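Long-range contacts in NAD-dependent protein deacylase 2 (Archaeoglobus fulgidus, PDB 4TWJ), which removes acetyl and longer acyl groups such as myristoyl from protein lysines with consumption of NAD, and deacetylates the archaeal chromatin protein Alba: residues 24-28 / 101-106; 84-88 / 239-243; 114-118 / 169-174. All blocks are in the same frame, centred on the assembly; numbering follows the deposited sequence.

Contact 1: residues 24-28 / 101-106; sequences AGISA and NIDMLH. With ACT (acetate ion), chain E; ACT (acetate ion), chain F.
Ala24 and Asn101 mark the closest backbone approach, their CA atoms 6.2 Å apart, where the loop after strand 18-22 meets the loop that leads into helix 105-108. These are the GAGIS and TQNID sequence motifs of the sirtuin Rossmann-type domain, and all of residues 24-28 and Asn101, Ile102 and Asp103 belong to the NAD-binding site. Residues 24-27 turn with helical torsions, Ala24 O accepting from both Ser27 N and Ala28 N, whereas 101-104 run irregularly until the helix begins after Met104.

The polar join is carried by Ser27 and Asp103. Ser27 OG donates to Asp103 OD1 over 2.5 Å, meeting the lone pair on the side of the other oxygen. That other oxygen, OD2, closes an Asx turn by accepting from Leu105 N, with an N-H...O angle of 168°; the donor lies on its anti side, 33° out of the carboxylate plane. Two bonds therefore hold the carboxylate, one to each oxygen. The first torsion of Asp103 (chi1 53°) sets CG between its own N and carbonyl carbon, where OD2 can accept from Leu105 N and OD1 faces Ser27. A water 2.7 Å from Ser27 OG donates to it and accepts from Asn101 ND2, whose direct protein partner is Gly23 O.

Ile26 CG2 packs against the same amide, 3.5 Å from ND2, the two side chains crossing at about a right angle. An acetate, probably from the crystallisation liquor, accepts from Ile102 N through its O atom at 3.2 Å.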
loop_
_atom_site.group_PDB
_atom_site.type_symbol
_atom_site.label_atom_id
_atom_site.label_comp_id
_atom_site.label_asym_id
_atom_site.label_seq_id
_atom_site.Cartn_x
_atom_site.Cartn_y
_atom_site.Cartn_z
ATOM N N ALA A 24 -3.644 -4.336 0.355
ATOM C CA ALA A 24 -4.144 -4.999 -0.856
ATOM C C ALA A 24 -5.643 -4.836 -1.110
ATOM O O ALA A 24 -6.088 -4.980 -2.252
ATOM C CB ALA A 24 -3.779 -6.477 -0.829
ATOM N N GLY A 25 -6.412 -4.542 -0.063
ATOM C CA GLY A 25 -7.860 -4.358 -0.186
ATOM C C GLY A 25 -8.279 -3.272 -1.164
ATOM O O GLY A 25 -9.370 -3.333 -1.738
ATOM N N ILE A 26 -7.414 -2.276 -1.355
ATOM C CA ILE A 26 -7.677 -1.169 -2.280
ATOM C C ILE A 26 -7.232 -1.489 -3.723
ATOM O O ILE A 26 -7.662 -0.829 -4.673
ATOM C CB ILE A 26 -6.991 0.123 -1.764
ATOM C CG1 ILE A 26 -7.699 1.375 -2.280
ATOM C CG2 ILE A 26 -5.511 0.148 -2.124
ATOM C CD1 ILE A 26 -7.096 2.664 -1.754
ATOM N N SER A 27 -6.377 -2.501 -3.878
ATOM C CA SER A 27 -5.824 -2.883 -5.182
ATOM C C SER A 27 -6.539 -4.072 -5.828
ATOM O O SER A 27 -6.482 -4.237 -7.049
ATOM C CB SER A 27 -4.338 -3.225 -5.041
ATOM O OG SER A 27 -3.578 -2.088 -4.666
ATOM N N ALA A 28 -7.191 -4.902 -5.017
ATOM C CA ALA A 28 -7.807 -6.137 -5.506
ATOM C C ALA A 28 -9.284 -5.942 -5.847
ATOM O O ALA A 28 -10.018 -5.280 -5.107
ATOM C CB ALA A 28 -7.652 -7.244 -4.474
ATOM N N ASN A 101 1.454 -1.719 -0.956
ATOM C CA ASN A 101 1.220 -2.193 -2.320
ATOM C C ASN A 101 2.358 -1.851 -3.270
ATOM O O ASN A 101 3.050 -0.857 -3.086
ATOM C CB ASN A 101 -0.087 -1.604 -2.858
ATOM C CG ASN A 101 -1.269 -1.889 -1.955
ATOM O OD1 ASN A 101 -1.306 -2.906 -1.265
ATOM N ND2 ASN A 101 -2.241 -0.983 -1.949
ATOM N N ILE A 102 2.522 -2.679 -4.302
ATOM C CA ILE A 102 3.664 -2.577 -5.214
ATOM C C ILE A 102 3.251 -2.195 -6.636
ATOM O O ILE A 102 4.084 -2.200 -7.546
ATOM C CB ILE A 102 4.461 -3.901 -5.254
ATOM C CG1 ILE A 102 3.589 -5.066 -5.745
ATOM C CG2 ILE A 102 5.026 -4.207 -3.874
ATOM C CD1 ILE A 102 4.385 -6.277 -6.186
ATOM N N ASP A 103 1.980 -1.833 -6.799
ATOM C CA ASP A 103 1.359 -1.623 -8.112
ATOM C C ASP A 103 1.380 -0.173 -8.598
ATOM O O ASP A 103 0.953 0.105 -9.719
ATOM C CB ASP A 103 -0.093 -2.127 -8.085
ATOM C CG ASP A 103 -0.907 -1.533 -6.938
ATOM O OD1 ASP A 103 -1.753 -2.254 -6.381
ATOM O OD2 ASP A 103 -0.696 -0.359 -6.578
ATOM N N MET A 104 1.846 0.745 -7.747
ATOM C CA MET A 104 1.980 2.170 -8.088
ATOM C C MET A 104 0.665 2.867 -8.467
ATOM O O MET A 104 0.684 3.914 -9.113
ATOM C CB MET A 104 3.013 2.361 -9.207
ATOM C CG MET A 104 4.361 1.726 -8.915
ATOM S SD MET A 104 5.504 1.901 -10.294
ATOM C CE MET A 104 5.934 3.629 -10.154
ATOM N N LEU A 105 -0.468 2.305 -8.048
ATOM C CA LEU A 105 -1.774 2.882 -8.381
ATOM C C LEU A 105 -2.012 4.233 -7.715
ATOM O O LEU A 105 -2.724 5.076 -8.266
ATOM C CB LEU A 105 -2.909 1.920 -8.022
ATOM C CG LEU A 105 -3.032 0.677 -8.907
ATOM C CD1 LEU A 105 -4.092 -0.262 -8.361
ATOM C CD2 LEU A 105 -3.355 1.065 -10.339
ATOM N N HIS A 106 -1.428 4.444 -6.537
ATOM C CA HIS A 106 -1.536 5.745 -5.877
ATOM C C HIS A 106 -0.924 6.844 -6.747
ATOM O O HIS A 106 -1.560 7.874 -6.988
ATOM C CB HIS A 106 -0.874 5.731 -4.495
ATOM C CG HIS A 106 -1.662 4.993 -3.455
ATOM N ND1 HIS A 106 -2.937 5.362 -3.089
ATOM C CD2 HIS A 106 -1.345 3.923 -2.687
ATOM C CE1 HIS A 106 -3.378 4.544 -2.150
ATOM N NE2 HIS A 106 -2.431 3.661 -1.887
HETATM C C ACT E . -0.113 -5.219 -4.211
HETATM O O ACT E . -0.056 -4.333 -5.087
HETATM O OXT ACT E . 0.886 -5.526 -3.525
HETATM C CH3 ACT E . -1.410 -5.931 -3.975
HETATM C C ACT F . -4.081 -6.926 3.408
HETATM O O ACT F . -4.079 -7.173 4.631
HETATM O OXT ACT F . -3.138 -6.316 2.863
HETATM C CH3 ACT F . -5.249 -7.370 2.579
HETATM O O HOH W 1 -3.205 0.543 -4.251
#

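Contact 2: residues 84-88 / 239-243; sequences AIAEL and LPKIV
Val243 and Ala84 lose more surface to this contact than any other residue of the two helical segments, and they touch directly: Val243 CG2 lies 3.7 Å from Ala84 CB. The same methyl also rests 3.6 Å from Ala84 O, an oxygen already taken by the helical bond from Leu88 N. Its position follows from the valine torsion (chi1 172°), which sends CG1 anti to the backbone N and turns CG2 toward the neighbouring helix. One turn further along helix 80-90, Leu88 closes over CG2 with its branch point: CG is 3.7 Å away, and both delta methyls flank it, while the two side chains slide past each other in opposite directions. CG1, the second branch of Val243, meets CG of Glu87 4.0 Å away, the two side chains at about a right angle; the carboxylate of Glu87 leads off to Arg90 and Lys247, with which it forms salt bridges.

The axes of the two segments pass 9.5 Å apart at 26°, with the Ala84 methyl lying between Val243 CG2 and Leu239 CB, each 3.7 Å from it. Both helices lie against the parallel sheet of the Rossmann-type fold: Ile85 packs on Val20, Thr22 and Val97, and Leu239 on Met188 and Val190.

Leu239 fills the sheet-facing side of the seam, and its CD1 reaches Ile85 CG1 obliquely. Beside it Pro240, whose N has no bond to the preceding turn and where the helix is kinked, places CD 4.3 Å from Ala84 CB.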
loop_
_atom_site.group_PDB
_atom_site.type_symbol
_atom_site.label_atom_id
_atom_site.label_comp_id
_atom_site.label_asym_id
_atom_site.label_seq_id
_atom_site.Cartn_x
_atom_site.Cartn_y
_atom_site.Cartn_z
ATOM N N ALA A 84 -9.815 9.465 -4.619
ATOM C CA ALA A 84 -10.238 10.172 -3.407
ATOM C C ALA A 84 -9.040 10.529 -2.532
ATOM O O ALA A 84 -8.937 11.651 -2.036
ATOM C CB ALA A 84 -11.237 9.339 -2.625
ATOM N N ILE A 85 -8.130 9.575 -2.358
ATOM C CA ILE A 85 -6.924 9.799 -1.561
ATOM C C ILE A 85 -6.022 10.849 -2.220
ATOM O O ILE A 85 -5.452 11.695 -1.533
ATOM C CB ILE A 85 -6.177 8.466 -1.306
ATOM C CG1 ILE A 85 -7.019 7.584 -0.378
ATOM C CG2 ILE A 85 -4.805 8.709 -0.690
ATOM C CD1 ILE A 85 -6.600 6.131 -0.353
ATOM N N ALA A 86 -5.914 10.801 -3.546
ATOM C CA ALA A 86 -5.199 11.831 -4.293
ATOM C C ALA A 86 -5.824 13.210 -4.074
ATOM O O ALA A 86 -5.111 14.195 -3.891
ATOM C CB ALA A 86 -5.171 11.491 -5.779
ATOM N N GLU A 87 -7.153 13.273 -4.075
ATOM C CA GLU A 87 -7.865 14.543 -3.882
ATOM C C GLU A 87 -7.648 15.112 -2.476
ATOM O O GLU A 87 -7.484 16.322 -2.310
ATOM C CB GLU A 87 -9.362 14.369 -4.180
ATOM C CG GLU A 87 -10.215 15.628 -4.036
ATOM C CD GLU A 87 -9.804 16.766 -4.951
ATOM O OE1 GLU A 87 -9.065 16.540 -5.931
ATOM O OE2 GLU A 87 -10.237 17.909 -4.691
ATOM N N LEU A 88 -7.630 14.244 -1.466
ATOM C CA LEU A 88 -7.361 14.695 -0.097
ATOM C C LEU A 88 -5.955 15.288 0.053
ATOM O O LEU A 88 -5.749 16.185 0.869
ATOM C CB LEU A 88 -7.574 13.560 0.911
ATOM C CG LEU A 88 -9.029 13.141 1.132
ATOM C CD1 LEU A 88 -9.110 11.839 1.914
ATOM C CD2 LEU A 88 -9.817 14.242 1.829
ATOM N N LEU A 239 -14.625 6.029 0.346
ATOM C CA LEU A 239 -13.655 7.137 0.311
ATOM C C LEU A 239 -14.164 8.388 -0.416
ATOM O O LEU A 239 -13.964 9.499 0.077
ATOM C CB LEU A 239 -12.298 6.698 -0.256
ATOM C CG LEU A 239 -11.248 6.243 0.768
ATOM C CD1 LEU A 239 -10.639 7.446 1.476
ATOM C CD2 LEU A 239 -11.828 5.264 1.776
ATOM N N PRO A 240 -14.815 8.223 -1.585
ATOM C CA PRO A 240 -15.426 9.403 -2.212
ATOM C C PRO A 240 -16.468 10.096 -1.330
ATOM O O PRO A 240 -16.527 11.324 -1.315
ATOM C CB PRO A 240 -16.068 8.833 -3.480
ATOM C CG PRO A 240 -15.212 7.662 -3.820
ATOM C CD PRO A 240 -14.849 7.057 -2.487
ATOM N N LYS A 241 -17.264 9.322 -0.594
ATOM C CA LYS A 241 -18.261 9.900 0.313
ATOM C C LYS A 241 -17.605 10.694 1.438
ATOM O O LYS A 241 -18.108 11.752 1.826
ATOM C CB LYS A 241 -19.173 8.823 0.896
ATOM C CG LYS A 241 -20.107 8.207 -0.129
ATOM C CD LYS A 241 -20.978 7.127 0.487
ATOM C CE LYS A 241 -21.631 6.278 -0.591
ATOM N NZ LYS A 241 -22.473 7.087 -1.514
ATOM N N ILE A 242 -16.491 10.181 1.959
ATOM C CA ILE A 242 -15.714 10.911 2.958
ATOM C C ILE A 242 -15.218 12.242 2.385
ATOM O O ILE A 242 -15.365 13.283 3.027
ATOM C CB ILE A 242 -14.522 10.082 3.499
ATOM C CG1 ILE A 242 -15.035 8.890 4.312
ATOM C CG2 ILE A 242 -13.626 10.949 4.374
ATOM C CD1 ILE A 242 -13.953 7.920 4.741
ATOM N N VAL A 243 -14.655 12.211 1.180
ATOM C CA VAL A 243 -14.138 13.426 0.538
ATOM C C VAL A 243 -15.254 14.462 0.358
ATOM O O VAL A 243 -15.072 15.639 0.678
ATOM C CB VAL A 243 -13.472 13.129 -0.826
ATOM C CG1 VAL A 243 -13.131 14.423 -1.560
ATOM C CG2 VAL A 243 -12.217 12.291 -0.635
#

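Contact 3: residues 114-118 / 169-174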
loop_
_atom_site.group_PDB
_atom_site.type_symbol
_atom_site.label_atom_id
_atom_site.label_comp_id
_atom_site.label_asym_id
_atom_site.label_seq_id
_atom_site.Cartn_x
_atom_site.Cartn_y
_atom_site.Cartn_z
ATOM N N VAL A 114 4.048 9.475 -1.672
ATOM C CA VAL A 114 3.746 8.054 -1.477
ATOM C C VAL A 114 4.977 7.315 -0.955
ATOM O O VAL A 114 6.038 7.333 -1.586
ATOM C CB VAL A 114 3.270 7.390 -2.790
ATOM C CG1 VAL A 114 2.977 5.909 -2.579
ATOM C CG2 VAL A 114 2.039 8.106 -3.334
ATOM N N LEU A 115 4.829 6.677 0.203
ATOM C CA LEU A 115 5.894 5.883 0.804
ATOM C C LEU A 115 5.630 4.398 0.554
ATOM O O LEU A 115 4.721 3.803 1.144
ATOM C CB LEU A 115 5.997 6.178 2.304
ATOM C CG LEU A 115 6.372 7.623 2.647
ATOM C CD1 LEU A 115 6.228 7.885 4.139
ATOM C CD2 LEU A 115 7.787 7.940 2.181
ATOM N N GLU A 116 6.423 3.816 -0.344
ATOM C CA GLU A 116 6.259 2.423 -0.755
ATOM C C GLU A 116 7.056 1.502 0.163
ATOM O O GLU A 116 8.239 1.229 -0.068
ATOM C CB GLU A 116 6.680 2.246 -2.219
ATOM C CG GLU A 116 5.754 2.960 -3.193
ATOM C CD GLU A 116 6.200 2.838 -4.635
ATOM O OE1 GLU A 116 5.355 2.488 -5.483
ATOM O OE2 GLU A 116 7.388 3.097 -4.916
ATOM N N LEU A 117 6.393 1.035 1.216
ATOM C CA LEU A 117 7.028 0.195 2.226
ATOM C C LEU A 117 7.637 -1.069 1.648
ATOM O O LEU A 117 8.661 -1.540 2.135
ATOM C CB LEU A 117 6.014 -0.208 3.296
ATOM C CG LEU A 117 5.443 0.915 4.160
ATOM C CD1 LEU A 117 4.411 0.325 5.111
ATOM C CD2 LEU A 117 6.530 1.653 4.922
ATOM N N HIS A 118 6.999 -1.621 0.622
ATOM C CA HIS A 118 7.438 -2.886 0.046
ATOM C C HIS A 118 7.977 -2.731 -1.369
ATOM O O HIS A 118 8.045 -3.710 -2.121
ATOM C CB HIS A 118 6.291 -3.885 0.088
ATOM C CG HIS A 118 5.811 -4.173 1.475
ATOM N ND1 HIS A 118 4.491 -4.425 1.772
ATOM C CD2 HIS A 118 6.482 -4.239 2.650
ATOM C CE1 HIS A 118 4.368 -4.645 3.070
ATOM N NE2 HIS A 118 5.562 -4.538 3.625
ATOM N N LEU A 169 12.839 -4.091 5.054
ATOM C CA LEU A 169 12.264 -3.017 4.252
ATOM C C LEU A 169 13.325 -1.968 3.955
ATOM O O LEU A 169 14.311 -1.868 4.688
ATOM C CB LEU A 169 11.088 -2.362 4.978
ATOM C CG LEU A 169 9.749 -3.092 4.870
ATOM C CD1 LEU A 169 9.797 -4.484 5.478
ATOM C CD2 LEU A 169 8.662 -2.252 5.524
ATOM N N PRO A 170 13.120 -1.175 2.888
ATOM C CA PRO A 170 14.049 -0.079 2.616
ATOM C C PRO A 170 14.088 0.892 3.795
ATOM O O PRO A 170 13.040 1.340 4.269
ATOM C CB PRO A 170 13.474 0.579 1.353
ATOM C CG PRO A 170 12.067 0.108 1.259
ATOM C CD PRO A 170 12.042 -1.247 1.889
ATOM N N GLN A 171 15.293 1.194 4.266
ATOM C CA GLN A 171 15.479 1.887 5.541
ATOM C C GLN A 171 15.008 3.336 5.529
ATOM O O GLN A 171 14.367 3.787 6.482
ATOM C CB GLN A 171 16.944 1.825 5.965
ATOM C CG GLN A 171 17.397 0.420 6.316
ATOM C CD GLN A 171 18.867 0.337 6.662
ATOM O OE1 GLN A 171 19.588 1.339 6.646
ATOM N NE2 GLN A 171 19.321 -0.863 6.985
ATOM N N ARG A 172 15.327 4.060 4.458
ATOM C CA ARG A 172 14.922 5.461 4.340
ATOM C C ARG A 172 13.403 5.577 4.334
ATOM O O ARG A 172 12.839 6.402 5.049
ATOM C CB ARG A 172 15.500 6.093 3.072
ATOM N N THR A 173 12.755 4.729 3.539
ATOM C CA THR A 173 11.298 4.740 3.405
ATOM C C THR A 173 10.633 4.388 4.732
ATOM O O THR A 173 9.671 5.040 5.137
ATOM C CB THR A 173 10.836 3.764 2.306
ATOM O OG1 THR A 173 11.435 4.143 1.059
ATOM C CG2 THR A 173 9.323 3.775 2.154
ATOM N N LEU A 174 11.154 3.372 5.412
ATOM C CA LEU A 174 10.586 2.965 6.696
ATOM C C LEU A 174 10.730 4.079 7.734
ATOM O O LEU A 174 9.781 4.366 8.456
ATOM C CB LEU A 174 11.232 1.674 7.208
ATOM C CG LEU A 174 10.630 1.106 8.498
ATOM C CD1 LEU A 174 9.123 0.915 8.385
ATOM C CD2 LEU A 174 11.318 -0.199 8.863
HETATM O O HOH W 2 10.414 2.378 -1.185
#
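Leu117 and Leu169 supply the apolar core of this contact, with Leu117 CB 4.0 Å from Leu169 CD2. At its other end, Leu117 CD2 lies 4.4 Å from Leu174 CD1. Leu169 also comes to the His118 ring at its edge, near the ring plane, CG lying 4.1 Å from CD2 of the histidine, while Leu117 CB lies over one ring face, toward its rim. His118 is the predicted proton acceptor of the active site, and its ND1 is bonded to Gln100 O. Leu169 and His118 both pack on the modified side chain of the bound peptide. With an alanine at Leu169, CG and both methyls are gone, which would probably open a gap beside the His118 ring edge, Leu117 and that modified side chain.

Carbon packing against carbonyls forms a second group. Leu117 O is hemmed in by Leu169 CG at 3.3 Å and by Pro170 CD at 3.4 Å, and this buried oxygen has no polar partner in the model. Thr173 CG2, turned anti to its own N (chi1 -59° for OG1), sits 3.5 Å from Glu116 O.

The polar link is a water that donates to Glu116 O at 2.7 Å and also bonds Thr173 OG1.

Strand 114-116 is the edge strand beside 94-99, and helix 171-182 packs over it, Leu115 and the following Leu117 both touching Ala177.

Overall arrangement
The three contacts share one Rossmann-type domain, with contact 1 in the middle. Its centre lies about 16 Å from that of contact 2 and 15 Å from that of contact 3; the centres of contacts 2 and 3 are about 23 Å apart, their nearest atoms about 7 Å. Toward contact 2, Ile26 CD1 lies 3.8 Å from Ile85 CD1, so the NAD-binding loop packs on helix 80-90. Toward contact 3, Ile102 CG2 lies 3.5 Å from His118 O, linking NAD-site residues to the predicted proton acceptor. Ile102, His118 and Leu169 all pack on the peptide's modified side chain, so contacts 1 and 3 line the acyl-lysine site; contact 2 joins them through Ile26.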